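Local structure of ginlfy protein (Ginkgo biloba, 4UDE) at residues K6-L11 / V20-L25; E12-H17 / F33-L38. The protein is probably a DNA-binding transcription factor of the FLO/LFY family, seen here through the SAM oligomerization domain that shapes its genomic binding. All blocks are in the same frame, centred on the assembly; numbering follows the deposited sequence.

Helix 2-15 is shared by both contacts: interaction 1 sets its 6-11 part against the start of helix 22-30, and interaction 2 sets its last turn against the short helix 35-39. The two centres lie about 7 Å apart, and the segments alternate along the chain, so the two connections cross in sequence. They meet directly where Leu25 CD2 of interaction 1 packs 3.4 Å from Phe15 CD2 of interaction 2, and where the Val35 methyl CG2 lies 3.7 Å from Ser10 O. Leu11 also touches Val35 and Leu38, tying the two patches together. Both belong to the helical core of the SAM domain, whose role in LEAFY is oligomerization.

Interaction 1: residues K6-L11 / V20-L25; sequences KELSSL and VRYMTL
Leu8 reaches over to Tyr22 and Leu25 with its two methyls, one for each partner. Its CG stands anti to the backbone N (chi1 175°), a turn that brings the branch across to helix 22-30. CD1 rests on Leu25 CB at 3.8 Å, while CD2 comes obliquely to the phenol end of Tyr22, 3.8 Å from Tyr22 OH and 3.9 Å from Tyr22 CE1. Against both partners the Leu8 side chain crosses at about a right angle. With an alanine here both methyls go, which is likely to open a gap beside Leu25 CB and leave the Tyr22 ring freer to swing. One turn on, Leu11 and Leu25 point at each other, their CA atoms 6.6 Å apart; Leu25 CD2 sits 4.1 Å from Leu11 CB and equally far from Leu11 O. The contact is van der Waals packing, mostly of hydrocarbon, and grades from these two buried leucines to the exposed tyrosine. Arg21, at the N-cap position of helix 22-30, forms a salt bridge with Glu65, which also takes a hydrogen bond from Thr24. Helix 22-30 thus packs on helix 2-15, whose Leu8 and Leu11 also touch Val29, and is joined by these polar links to helix 63-83.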
loop_
_atom_site.group_PDB
_atom_site.type_symbol
_atom_site.label_atom_id
_atom_site.label_comp_id
_atom_site.label_asym_id
_atom_site.label_seq_id
_atom_site.Cartn_x
_atom_site.Cartn_y
_atom_site.Cartn_z
ATOM N N LYS A 6 -6.755 4.097 -12.753
ATOM C CA LYS A 6 -7.733 3.472 -11.864
ATOM C C LYS A 6 -7.004 2.869 -10.639
ATOM O O LYS A 6 -7.443 3.079 -9.505
ATOM C CB LYS A 6 -8.517 2.377 -12.612
ATOM C CG LYS A 6 -9.966 2.725 -12.896
ATOM C CD LYS A 6 -10.204 3.245 -14.310
ATOM C CE LYS A 6 -10.694 2.176 -15.264
ATOM N NZ LYS A 6 -10.907 2.716 -16.634
ATOM N N GLU A 7 -5.861 2.188 -10.869
ATOM C CA GLU A 7 -5.075 1.584 -9.782
ATOM C C GLU A 7 -4.458 2.626 -8.871
ATOM O O GLU A 7 -4.492 2.460 -7.654
ATOM C CB GLU A 7 -4.008 0.609 -10.308
ATOM C CG GLU A 7 -4.540 -0.636 -11.007
ATOM C CD GLU A 7 -5.886 -1.199 -10.572
ATOM O OE1 GLU A 7 -6.029 -1.566 -9.382
ATOM O OE2 GLU A 7 -6.794 -1.286 -11.433
ATOM N N LEU A 8 -3.953 3.725 -9.446
ATOM C CA LEU A 8 -3.360 4.788 -8.649
ATOM C C LEU A 8 -4.414 5.433 -7.744
ATOM O O LEU A 8 -4.140 5.623 -6.553
ATOM C CB LEU A 8 -2.599 5.815 -9.519
ATOM C CG LEU A 8 -2.036 7.046 -8.802
ATOM C CD1 LEU A 8 -0.912 6.678 -7.843
ATOM C CD2 LEU A 8 -1.540 8.067 -9.799
ATOM N N SER A 9 -5.627 5.687 -8.286
ATOM C CA SER A 9 -6.740 6.249 -7.525
ATOM C C SER A 9 -7.100 5.303 -6.386
ATOM O O SER A 9 -7.271 5.759 -5.268
ATOM C CB SER A 9 -7.959 6.478 -8.414
ATOM O OG SER A 9 -7.812 7.651 -9.190
ATOM N N SER A 10 -7.193 3.992 -6.673
ATOM C CA SER A 10 -7.481 2.951 -5.676
ATOM C C SER A 10 -6.486 3.004 -4.531
ATOM O O SER A 10 -6.913 3.014 -3.390
ATOM C CB SER A 10 -7.449 1.565 -6.308
ATOM O OG SER A 10 -8.583 1.404 -7.131
ATOM N N LEU A 11 -5.179 3.063 -4.834
ATOM C CA LEU A 11 -4.147 3.115 -3.801
ATOM C C LEU A 11 -4.160 4.438 -3.026
ATOM O O LEU A 11 -3.969 4.420 -1.804
ATOM C CB LEU A 11 -2.742 2.771 -4.349
ATOM C CG LEU A 11 -2.524 1.349 -4.958
ATOM C CD1 LEU A 11 -1.041 1.099 -5.201
ATOM C CD2 LEU A 11 -3.032 0.246 -4.056
ATOM N N VAL A 20 1.515 8.109 2.944
ATOM C CA VAL A 20 2.221 7.476 1.823
ATOM C C VAL A 20 2.335 8.505 0.696
ATOM O O VAL A 20 1.331 9.070 0.271
ATOM C CB VAL A 20 1.567 6.140 1.403
ATOM C CG1 VAL A 20 2.379 5.455 0.309
ATOM C CG2 VAL A 20 1.427 5.217 2.615
ATOM N N ARG A 21 3.568 8.832 0.308
ATOM C CA ARG A 21 3.823 9.854 -0.709
ATOM C C ARG A 21 3.539 9.384 -2.132
ATOM O O ARG A 21 3.516 8.182 -2.402
ATOM C CB ARG A 21 5.219 10.480 -0.536
ATOM C CG ARG A 21 5.385 11.100 0.865
ATOM C CD ARG A 21 6.766 11.673 1.113
ATOM N NE ARG A 21 7.829 10.670 1.048
ATOM C CZ ARG A 21 9.112 10.957 0.854
ATOM N NH1 ARG A 21 9.504 12.215 0.709
ATOM N NH2 ARG A 21 10.019 9.990 0.838
ATOM N N TYR A 22 3.264 10.354 -3.021
ATOM C CA TYR A 22 2.898 10.179 -4.414
ATOM C C TYR A 22 3.792 9.214 -5.186
ATOM O O TYR A 22 3.277 8.324 -5.856
ATOM C CB TYR A 22 2.796 11.544 -5.128
ATOM C CG TYR A 22 2.267 11.421 -6.540
ATOM C CD1 TYR A 22 0.948 11.050 -6.780
ATOM C CD2 TYR A 22 3.099 11.622 -7.638
ATOM C CE1 TYR A 22 0.459 10.909 -8.079
ATOM C CE2 TYR A 22 2.618 11.493 -8.942
ATOM C CZ TYR A 22 1.295 11.135 -9.158
ATOM O OH TYR A 22 0.794 11.001 -10.437
ATOM N N MET A 23 5.115 9.391 -5.089
ATOM C CA MET A 23 6.115 8.557 -5.747
ATOM C C MET A 23 6.184 7.126 -5.194
ATOM O O MET A 23 6.624 6.229 -5.906
ATOM C CB MET A 23 7.489 9.226 -5.686
ATOM C CG MET A 23 7.686 10.266 -6.764
ATOM S SD MET A 23 9.412 10.817 -6.791
ATOM C CE MET A 23 10.069 9.727 -8.131
ATOM N N THR A 24 5.794 6.918 -3.912
ATOM C CA THR A 24 5.721 5.572 -3.334
ATOM C C THR A 24 4.501 4.885 -3.988
ATOM O O THR A 24 4.635 3.766 -4.464
ATOM C CB THR A 24 5.620 5.636 -1.807
ATOM O OG1 THR A 24 6.762 6.341 -1.275
ATOM C CG2 THR A 24 5.497 4.256 -1.180
ATOM N N LEU A 25 3.356 5.591 -4.087
ATOM C CA LEU A 25 2.117 5.086 -4.708
ATOM C C LEU A 25 2.338 4.717 -6.160
ATOM O O LEU A 25 1.924 3.638 -6.594
ATOM C CB LEU A 25 0.946 6.094 -4.576
ATOM C CG LEU A 25 0.509 6.408 -3.146
ATOM C CD1 LEU A 25 -0.498 7.548 -3.103
ATOM C CD2 LEU A 25 -0.041 5.169 -2.456
#

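Interaction 2: residues E12-H17 / F33-L38; sequences EELFRH and FTVNTL
The last turn of helix 2-15 comes up to the first turn of helix 35-39, with the CA atoms of Leu14 and Val35 7.1 Å apart and Thr34 in the N-cap position. Leu14 and Val35 slide past each other in opposite directions, and Val35 CG2 settles against Leu14 CB at 4.0 Å, close to Leu14 CD2 as well. That methyl lies anti to the carbonyl carbon of Val35, beside its backbone N, which leaves it on the flank of the short helix that meets Leu14. The other partner of Leu14 CD2 is Leu38 CD1, 4.0 Å away, and the same Leu38 methyl approaches Phe15 obliquely, 4.0 Å from Phe15 CZ. Leu38 CD1 thus faces the notch where Leu14 CD2 and the rim of the Phe15 ring meet. Leu14 CD2 also covers part of one face of that ring, 3.7 Å above its plane and displaced toward the rim, so neighbouring residues of one helix present a joined apolar surface. The patch runs from partly exposed Leu14 and Val35 into the core of the SAM fold, a compact bundle of five helices: Phe15 extends the cluster to Leu25 and Met28 of helix 22-30 and to Ile69 and Ala72 of the long helix 63-83, while Leu38 continues it to Leu46 of helix 43-55. The polar bonds here stay within each segment. Beyond the helix end, Arg16 turns back to Glu13: its NH2 gives Glu13 OE2 a 2.6 Å salt-bridge hydrogen bond, near the guanidinium plane but 31° out of the carboxylate plane, on the anti side. A weak bond from Arg16 NE reaches the same oxygen. On the other segment, Thr34 OG1 and Thr37 OG1 share a 3.2 Å hydrogen bond at the start of helix 35-39.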
loop_
_atom_site.group_PDB
_atom_site.type_symbol
_atom_site.label_atom_id
_atom_site.label_comp_id
_atom_site.label_asym_id
_atom_site.label_seq_id
_atom_site.Cartn_x
_atom_site.Cartn_y
_atom_site.Cartn_z
ATOM N N GLU A 12 -4.415 5.579 -3.726
ATOM C CA GLU A 12 -4.520 6.911 -3.105
ATOM C C GLU A 12 -5.598 6.863 -2.045
ATOM O O GLU A 12 -5.375 7.355 -0.945
ATOM C CB GLU A 12 -4.895 7.987 -4.137
ATOM C CG GLU A 12 -3.719 8.594 -4.873
ATOM C CD GLU A 12 -4.056 9.545 -6.011
ATOM O OE1 GLU A 12 -5.255 9.837 -6.232
ATOM O OE2 GLU A 12 -3.111 9.985 -6.701
ATOM N N GLU A 13 -6.764 6.256 -2.375
ATOM C CA GLU A 13 -7.882 6.095 -1.451
ATOM C C GLU A 13 -7.527 5.236 -0.250
ATOM O O GLU A 13 -7.923 5.576 0.860
ATOM C CB GLU A 13 -9.120 5.532 -2.167
ATOM C CG GLU A 13 -9.813 6.561 -3.045
ATOM C CD GLU A 13 -10.213 7.837 -2.329
ATOM O OE1 GLU A 13 -10.994 7.760 -1.350
ATOM O OE2 GLU A 13 -9.713 8.912 -2.733
ATOM N N LEU A 14 -6.812 4.116 -0.463
ATOM C CA LEU A 14 -6.403 3.243 0.637
ATOM C C LEU A 14 -5.419 3.934 1.612
ATOM O O LEU A 14 -5.557 3.830 2.834
ATOM C CB LEU A 14 -5.764 1.940 0.096
ATOM C CG LEU A 14 -5.171 0.945 1.143
ATOM C CD1 LEU A 14 -6.249 0.338 2.026
ATOM C CD2 LEU A 14 -4.385 -0.140 0.469
ATOM N N PHE A 15 -4.420 4.604 1.047
ATOM C CA PHE A 15 -3.322 5.203 1.792
ATOM C C PHE A 15 -3.516 6.651 2.260
ATOM O O PHE A 15 -2.639 7.175 2.956
ATOM C CB PHE A 15 -2.020 4.993 1.016
ATOM C CG PHE A 15 -1.610 3.537 0.930
ATOM C CD1 PHE A 15 -1.354 2.800 2.081
ATOM C CD2 PHE A 15 -1.418 2.925 -0.300
ATOM C CE1 PHE A 15 -0.983 1.453 2.003
ATOM C CE2 PHE A 15 -1.024 1.585 -0.382
ATOM C CZ PHE A 15 -0.802 0.859 0.767
ATOM N N ARG A 16 -4.666 7.277 1.910
ATOM C CA ARG A 16 -4.994 8.656 2.293
ATOM C C ARG A 16 -5.073 8.758 3.825
ATOM O O ARG A 16 -5.758 7.954 4.453
ATOM C CB ARG A 16 -6.322 9.112 1.638
ATOM C CG ARG A 16 -6.450 10.639 1.516
ATOM C CD ARG A 16 -7.792 11.087 0.926
ATOM N NE ARG A 16 -8.005 10.579 -0.436
ATOM C CZ ARG A 16 -7.473 11.106 -1.537
ATOM N NH1 ARG A 16 -6.698 12.180 -1.462
ATOM N NH2 ARG A 16 -7.706 10.559 -2.721
ATOM N N HIS A 17 -4.374 9.726 4.416
ATOM C CA HIS A 17 -4.308 9.948 5.887
ATOM C C HIS A 17 -3.285 9.012 6.549
ATOM O O HIS A 17 -3.183 8.996 7.773
ATOM C CB HIS A 17 -5.679 9.854 6.624
ATOM C CG HIS A 17 -6.833 10.546 5.956
ATOM N ND1 HIS A 17 -6.812 11.916 5.692
ATOM C CD2 HIS A 17 -8.021 10.037 5.546
ATOM C CE1 HIS A 17 -7.973 12.183 5.114
ATOM N NE2 HIS A 17 -8.735 11.083 5.004
ATOM N N PHE A 33 0.661 -3.718 -7.676
ATOM C CA PHE A 33 -0.154 -3.879 -6.463
ATOM C C PHE A 33 -1.526 -3.274 -6.586
ATOM O O PHE A 33 -1.702 -2.202 -7.179
ATOM C CB PHE A 33 0.553 -3.336 -5.204
ATOM C CG PHE A 33 1.653 -4.249 -4.736
ATOM C CD1 PHE A 33 1.361 -5.389 -3.979
ATOM C CD2 PHE A 33 2.973 -4.025 -5.118
ATOM C CE1 PHE A 33 2.376 -6.249 -3.561
ATOM C CE2 PHE A 33 3.990 -4.895 -4.707
ATOM C CZ PHE A 33 3.683 -5.995 -3.923
ATOM N N THR A 34 -2.505 -3.987 -6.031
ATOM C CA THR A 34 -3.908 -3.610 -5.929
ATOM C C THR A 34 -4.276 -3.711 -4.447
ATOM O O THR A 34 -3.594 -4.392 -3.682
ATOM C CB THR A 34 -4.840 -4.509 -6.798
ATOM O OG1 THR A 34 -4.968 -5.806 -6.219
ATOM C CG2 THR A 34 -4.437 -4.568 -8.289
ATOM N N VAL A 35 -5.366 -3.054 -4.059
ATOM C CA VAL A 35 -5.911 -3.059 -2.695
ATOM C C VAL A 35 -6.274 -4.489 -2.246
ATOM O O VAL A 35 -5.936 -4.887 -1.127
ATOM C CB VAL A 35 -7.110 -2.078 -2.567
ATOM C CG1 VAL A 35 -7.760 -2.176 -1.183
ATOM C CG2 VAL A 35 -6.673 -0.648 -2.872
ATOM N N ASN A 36 -6.960 -5.252 -3.116
ATOM C CA ASN A 36 -7.351 -6.643 -2.826
ATOM C C ASN A 36 -6.161 -7.538 -2.511
ATOM O O ASN A 36 -6.224 -8.334 -1.575
ATOM C CB ASN A 36 -8.199 -7.229 -3.948
ATOM C CG ASN A 36 -9.654 -6.882 -3.815
ATOM O OD1 ASN A 36 -10.022 -5.996 -3.074
ATOM N ND2 ASN A 36 -10.526 -7.636 -4.449
ATOM N N THR A 37 -5.067 -7.363 -3.239
ATOM C CA THR A 37 -3.837 -8.105 -3.001
ATOM C C THR A 37 -3.276 -7.769 -1.621
ATOM O O THR A 37 -3.023 -8.682 -0.850
ATOM C CB THR A 37 -2.834 -7.840 -4.118
ATOM O OG1 THR A 37 -3.357 -8.384 -5.325
ATOM C CG2 THR A 37 -1.448 -8.415 -3.816
ATOM N N LEU A 38 -3.099 -6.469 -1.324
ATOM C CA LEU A 38 -2.563 -5.969 -0.049
ATOM C C LEU A 38 -3.367 -6.420 1.177
ATOM O O LEU A 38 -2.761 -6.879 2.142
ATOM C CB LEU A 38 -2.393 -4.437 -0.074
ATOM C CG LEU A 38 -1.396 -3.887 -1.109
ATOM C CD1 LEU A 38 -1.688 -2.411 -1.413
ATOM C CD2 LEU A 38 0.078 -4.089 -0.659
#